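Local structure of threonine--tRNA ligase catalytic subunit (Aeropyrum pernix, 3A32) at residues M332-A337 with E448-V453; A337-A342 with A395-N400. The protein probably catalyses the ATP-dependent attachment of threonine to tRNA(Thr), and probably cannot remove wrongly attached serine because it lacks an editing domain. All blocks are in the same frame, centred on the assembly; numbering follows the deposited sequence.

Both contacts pack the passage from the class II catalytic core into the anticodon-binding domain (332-342) against later parts of that domain. Their centres are about 11 Å apart. They share A337. Along the chain, 395-400 comes before 448-453, so apart from A337 contact 2 falls between the two segments of contact 1. Contact 2 starts the pairing of the parallel strands 341-347 and 399-403. Contact 1 sets the connecting turn against helix 435-457. F334 joins the two: its ring touches A398 and F341, and its O probably accepts a hydrogen bond from Q340 NE2, while Q340 OE1 is bonded to R373 N. The exit from the catalytic core is thereby packed on both strand 399-403 and helix 435-457.

Contact 1: M332-A337 with E448-V453; sequences MPFTLA and ELESPV
L449 meets F334 with its side chain. Its CB sits by CB of F334, and its methyl CD1 lies 3.6 Å from F334 CD1. The two side chains run at about a right angle, and the methyl comes to the ring obliquely. F334 holds CG anti to its backbone N (chi1 178°), which swings the ring out to the helix. The ring also touches V399 of strand 399-403. The main chain of L449 is linked by water. Water 1 accepts from T335 N at 2.8 Å and donates a weak bond of 3.4 Å to L449 O.

E450 comes next, with an extended side chain. Its OE2 reaches the edge of the F334 ring, in the ring plane, 3.7 Å from CE2. The carboxylate is turned 76° to the ring. A negative oxygen at this edge faces the slightly positive ring hydrogens, which is probably a mild attraction. OE1 forms a salt bridge with R462, the main polar hold on this carboxylate. Nearer the backbone, E450 CG passes 3.8 Å from T335 OG1.

These residues belong to helix 435-457 of the anticodon-binding domain. The opposing 3-10 turn, 334-336, lies on the connection from helix 317-327 of the catalytic region to strand 341-347. L336 N bonds to P333 O at 2.9 Å within that turn.

V453 is one turn further on. Its CG2 and the T335 side chain approach tip to tip, with OG1 at 3.9 Å. V453 also touches V58 of helix 48-65, and T335 O accepts a hydrogen bond from R373.

Contact 2: A337-A342 with A395-N400; sequences APIQFA and AKPAVN. With SO4 (sulfate ion), chain B.
Two parallel strands of the anticodon-binding domain begin their pairing here, as I339, Q340 and A342 bond to A398 and V399. A398 N donates to I339 O at 2.9 Å. The bond is nearly straight, at 166°, and lies in the carbonyl plane. V399 N donates to Q340 O at the same length but more bent, at 132°, with the donor tilted from the carbonyl plane. A342 N then returns a 2.7 Å bond to V399 O, almost along the C=O axis.

F341 and V399 are paired on one face of the sheet. Their side chains lie alongside each other and point the same way. V399 CB is 3.8 Å from F341 CD1, and CG1 touches both CD1 and CE1. Chi1 of -179° sets V399 CG1 anti to its backbone N, against the ring. F341 also meets F372 edge-to-face and touches A446 of helix 435-457. An alanine in place of F341 is likely to open a gap beside V399 and deprive F372 of its ring partner.

Strand 399-403 continues this pairing in the mixed sheet of the domain, between strands 341-347 and 412-419. The other face carries A342 and N400. A342 CB presses tightly on P397 CG, at 3.5 Å. N400 OD1 also comes close to A342 CB, and this buried oxygen has no polar partner in the model.

Before the strands, I339 CG2 packs beside P397 CB, and I339 CD1 reaches A395 CB. A337 CB meets A398 CB at 3.7 Å. Water 2 accepts from I339 N. The K396 side-chain end turns outward from the strands. K396 NZ donates a 2.8 Å hydrogen bond to sulfate O4 and another to E392 O; K7 and Y12 also bond this ion, probably from the crystallisation liquor.

Contact 1: M332-A337 with E448-V453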
loop_
_atom_site.group_PDB
_atom_site.type_symbol
_atom_site.label_atom_id
_atom_site.label_comp_id
_atom_site.label_asym_id
_atom_site.label_seq_id
_atom_site.Cartn_x
_atom_site.Cartn_y
_atom_site.Cartn_z
ATOM N N MET A 332 -19.654 1.831 -7.299
ATOM C CA MET A 332 -18.692 1.323 -6.323
ATOM C C MET A 332 -19.299 1.297 -4.920
ATOM O O MET A 332 -20.104 2.207 -4.566
ATOM C CB MET A 332 -17.451 2.244 -6.276
ATOM C CG MET A 332 -16.685 2.387 -7.627
ATOM S SD MET A 332 -16.164 0.772 -8.252
ATOM C CE MET A 332 -14.853 0.373 -7.057
ATOM N N PRO A 333 -18.864 0.313 -4.090
ATOM C CA PRO A 333 -19.236 0.342 -2.668
ATOM C C PRO A 333 -18.632 1.588 -2.011
ATOM O O PRO A 333 -17.562 2.034 -2.453
ATOM C CB PRO A 333 -18.587 -0.919 -2.076
ATOM C CG PRO A 333 -17.680 -1.489 -3.150
ATOM C CD PRO A 333 -17.949 -0.802 -4.443
ATOM N N PHE A 334 -19.294 2.123 -0.970
ATOM C CA PHE A 334 -18.922 3.380 -0.357
ATOM C C PHE A 334 -17.413 3.520 -0.092
ATOM O O PHE A 334 -16.841 4.577 -0.362
ATOM C CB PHE A 334 -19.724 3.627 0.927
ATOM C CG PHE A 334 -19.363 4.894 1.641
ATOM C CD1 PHE A 334 -20.058 6.074 1.389
ATOM C CD2 PHE A 334 -18.381 4.891 2.629
ATOM C CE1 PHE A 334 -19.757 7.261 2.085
ATOM C CE2 PHE A 334 -18.058 6.061 3.316
ATOM C CZ PHE A 334 -18.749 7.263 3.043
ATOM N N THR A 335 -16.788 2.466 0.456
ATOM C CA THR A 335 -15.396 2.562 0.882
ATOM C C THR A 335 -14.412 2.773 -0.314
ATOM O O THR A 335 -13.336 3.378 -0.169
ATOM C CB THR A 335 -14.993 1.350 1.785
ATOM O OG1 THR A 335 -15.781 1.371 3.003
ATOM C CG2 THR A 335 -13.557 1.453 2.213
ATOM N N LEU A 336 -14.842 2.318 -1.485
ATOM C CA LEU A 336 -14.074 2.306 -2.716
ATOM C C LEU A 336 -14.519 3.314 -3.799
ATOM O O LEU A 336 -14.005 3.295 -4.922
ATOM C CB LEU A 336 -14.114 0.885 -3.283
ATOM C CG LEU A 336 -13.501 -0.210 -2.383
ATOM C CD1 LEU A 336 -13.562 -1.514 -3.177
ATOM C CD2 LEU A 336 -12.031 0.113 -1.861
ATOM N N ALA A 337 -15.457 4.196 -3.473
ATOM C CA ALA A 337 -16.025 5.125 -4.432
ATOM C C ALA A 337 -15.048 6.299 -4.572
ATOM O O ALA A 337 -14.658 6.925 -3.568
ATOM C CB ALA A 337 -17.411 5.619 -3.930
ATOM N N GLU A 448 -22.131 3.437 9.024
ATOM C CA GLU A 448 -23.030 2.320 8.725
ATOM C C GLU A 448 -22.650 1.702 7.362
ATOM O O GLU A 448 -22.529 0.494 7.230
ATOM C CB GLU A 448 -24.514 2.779 8.745
ATOM C CG GLU A 448 -25.554 1.616 8.837
ATOM C CD GLU A 448 -25.298 0.681 10.059
ATOM O OE1 GLU A 448 -25.176 1.221 11.214
ATOM O OE2 GLU A 448 -25.194 -0.573 9.870
ATOM N N LEU A 449 -22.393 2.534 6.365
ATOM C CA LEU A 449 -21.952 1.996 5.058
ATOM C C LEU A 449 -20.551 1.344 5.119
ATOM O O LEU A 449 -20.229 0.509 4.272
ATOM C CB LEU A 449 -22.019 3.070 3.948
ATOM C CG LEU A 449 -23.359 3.780 3.740
ATOM C CD1 LEU A 449 -23.243 4.952 2.719
ATOM C CD2 LEU A 449 -24.444 2.780 3.310
ATOM N N GLU A 450 -19.751 1.701 6.133
ATOM C CA GLU A 450 -18.354 1.246 6.274
ATOM C C GLU A 450 -18.291 -0.008 7.118
ATOM O O GLU A 450 -17.302 -0.718 7.134
ATOM C CB GLU A 450 -17.497 2.325 6.934
ATOM C CG GLU A 450 -17.078 3.405 5.965
ATOM C CD GLU A 450 -16.322 4.542 6.622
ATOM O OE1 GLU A 450 -16.450 4.766 7.862
ATOM O OE2 GLU A 450 -15.596 5.225 5.890
ATOM N N SER A 451 -19.386 -0.278 7.803
ATOM C CA SER A 451 -19.468 -1.324 8.802
ATOM C C SER A 451 -19.002 -2.689 8.300
ATOM O O SER A 451 -18.218 -3.362 8.972
ATOM C CB SER A 451 -20.923 -1.415 9.301
ATOM O OG SER A 451 -20.888 -2.142 10.483
ATOM N N PRO A 452 -19.500 -3.127 7.126
ATOM C CA PRO A 452 -19.030 -4.418 6.637
ATOM C C PRO A 452 -17.501 -4.435 6.390
ATOM O O PRO A 452 -16.879 -5.480 6.589
ATOM C CB PRO A 452 -19.760 -4.585 5.278
ATOM C CG PRO A 452 -20.926 -3.687 5.343
ATOM C CD PRO A 452 -20.450 -2.500 6.182
ATOM N N VAL A 453 -16.916 -3.318 5.942
ATOM C CA VAL A 453 -15.479 -3.268 5.714
ATOM C C VAL A 453 -14.725 -3.277 7.040
ATOM O O VAL A 453 -13.694 -3.942 7.132
ATOM C CB VAL A 453 -15.020 -2.120 4.764
ATOM C CG1 VAL A 453 -13.506 -1.892 4.858
ATOM C CG2 VAL A 453 -15.369 -2.458 3.319
HETATM O O HOH W 1 -18.035 0.317 1.693
#

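Contact 2: A337-A342 with A395-N400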
loop_
_atom_site.group_PDB
_atom_site.type_symbol
_atom_site.label_atom_id
_atom_site.label_comp_id
_atom_site.label_asym_id
_atom_site.label_seq_id
_atom_site.Cartn_x
_atom_site.Cartn_y
_atom_site.Cartn_z
ATOM N N ALA A 337 -15.457 4.196 -3.473
ATOM C CA ALA A 337 -16.025 5.125 -4.432
ATOM C C ALA A 337 -15.048 6.299 -4.572
ATOM O O ALA A 337 -14.658 6.925 -3.568
ATOM C CB ALA A 337 -17.411 5.619 -3.930
ATOM N N PRO A 338 -14.671 6.650 -5.822
ATOM C CA PRO A 338 -13.841 7.854 -6.001
ATOM C C PRO A 338 -14.436 9.071 -5.251
ATOM O O PRO A 338 -13.728 9.717 -4.458
ATOM C CB PRO A 338 -13.835 8.042 -7.524
ATOM C CG PRO A 338 -13.987 6.621 -8.069
ATOM C CD PRO A 338 -15.002 5.999 -7.109
ATOM N N ILE A 339 -15.724 9.382 -5.475
ATOM C CA ILE A 339 -16.408 10.443 -4.714
ATOM C C ILE A 339 -17.358 9.791 -3.709
ATOM O O ILE A 339 -18.315 9.098 -4.101
ATOM C CB ILE A 339 -17.179 11.440 -5.654
ATOM C CG1 ILE A 339 -16.207 12.095 -6.652
ATOM C CG2 ILE A 339 -17.949 12.497 -4.819
ATOM C CD1 ILE A 339 -16.886 12.979 -7.775
ATOM N N GLN A 340 -17.101 9.998 -2.414
ATOM C CA GLN A 340 -17.936 9.426 -1.375
ATOM C C GLN A 340 -19.196 10.235 -1.068
ATOM O O GLN A 340 -20.290 9.671 -0.959
ATOM C CB GLN A 340 -17.089 9.196 -0.117
ATOM C CG GLN A 340 -16.066 8.033 -0.352
ATOM C CD GLN A 340 -15.229 7.744 0.827
ATOM O OE1 GLN A 340 -14.500 8.609 1.312
ATOM N NE2 GLN A 340 -15.286 6.501 1.300
ATOM N N PHE A 341 -19.052 11.551 -0.920
ATOM C CA PHE A 341 -20.199 12.448 -0.698
ATOM C C PHE A 341 -20.146 13.474 -1.782
ATOM O O PHE A 341 -19.132 14.172 -1.887
ATOM C CB PHE A 341 -20.107 13.184 0.655
ATOM C CG PHE A 341 -20.421 12.313 1.836
ATOM C CD1 PHE A 341 -21.752 12.065 2.200
ATOM C CD2 PHE A 341 -19.394 11.696 2.554
ATOM C CE1 PHE A 341 -22.052 11.235 3.284
ATOM C CE2 PHE A 341 -19.680 10.857 3.642
ATOM C CZ PHE A 341 -21.005 10.645 4.035
ATOM N N ALA A 342 -21.220 13.594 -2.581
ATOM C CA ALA A 342 -21.345 14.762 -3.452
ATOM C C ALA A 342 -22.297 15.728 -2.733
ATOM O O ALA A 342 -23.418 15.326 -2.361
ATOM C CB ALA A 342 -21.877 14.395 -4.824
ATOM N N ALA A 395 -19.863 10.670 -12.703
ATOM C CA ALA A 395 -19.140 10.578 -11.457
ATOM C C ALA A 395 -19.703 9.546 -10.460
ATOM O O ALA A 395 -18.924 8.974 -9.658
ATOM C CB ALA A 395 -19.069 11.924 -10.816
ATOM N N LYS A 396 -21.033 9.309 -10.515
ATOM C CA LYS A 396 -21.692 8.289 -9.689
ATOM C C LYS A 396 -21.222 8.301 -8.222
ATOM O O LYS A 396 -20.658 7.285 -7.741
ATOM C CB LYS A 396 -21.503 6.898 -10.292
ATOM C CG LYS A 396 -22.230 6.693 -11.599
ATOM C CD LYS A 396 -21.893 5.379 -12.268
ATOM C CE LYS A 396 -22.799 5.197 -13.473
ATOM N NZ LYS A 396 -22.497 6.131 -14.600
ATOM N N PRO A 397 -21.422 9.455 -7.509
ATOM C CA PRO A 397 -20.924 9.567 -6.135
ATOM C C PRO A 397 -21.622 8.543 -5.274
ATOM O O PRO A 397 -22.764 8.211 -5.549
ATOM C CB PRO A 397 -21.343 10.993 -5.724
ATOM C CG PRO A 397 -21.508 11.739 -7.050
ATOM C CD PRO A 397 -22.146 10.673 -7.921
ATOM N N ALA A 398 -20.963 8.017 -4.252
ATOM C CA ALA A 398 -21.619 7.049 -3.362
ATOM C C ALA A 398 -22.876 7.658 -2.716
ATOM O O ALA A 398 -23.928 7.038 -2.716
ATOM C CB ALA A 398 -20.625 6.506 -2.274
ATOM N N VAL A 399 -22.781 8.886 -2.206
ATOM C CA VAL A 399 -23.907 9.544 -1.510
ATOM C C VAL A 399 -24.071 10.950 -2.083
ATOM O O VAL A 399 -23.083 11.649 -2.158
ATOM C CB VAL A 399 -23.645 9.608 0.042
ATOM C CG1 VAL A 399 -24.822 10.271 0.806
ATOM C CG2 VAL A 399 -23.382 8.167 0.661
ATOM N N ASN A 400 -25.283 11.343 -2.514
ATOM C CA ASN A 400 -25.612 12.745 -2.883
ATOM C C ASN A 400 -26.285 13.476 -1.735
ATOM O O ASN A 400 -27.239 12.950 -1.174
ATOM C CB ASN A 400 -26.496 12.884 -4.172
ATOM C CG ASN A 400 -25.830 12.300 -5.419
ATOM O OD1 ASN A 400 -24.586 12.190 -5.499
ATOM N ND2 ASN A 400 -26.664 11.888 -6.403
HETATM S S SO4 B . -25.009 4.941 -16.985
HETATM O O1 SO4 B . -25.857 5.648 -16.008
HETATM O O2 SO4 B . -24.749 3.510 -16.814
HETATM O O3 SO4 B . -25.789 5.047 -18.199
HETATM O O4 SO4 B . -23.723 5.635 -17.050
HETATM O O HOH W 2 -17.499 8.140 -7.289
#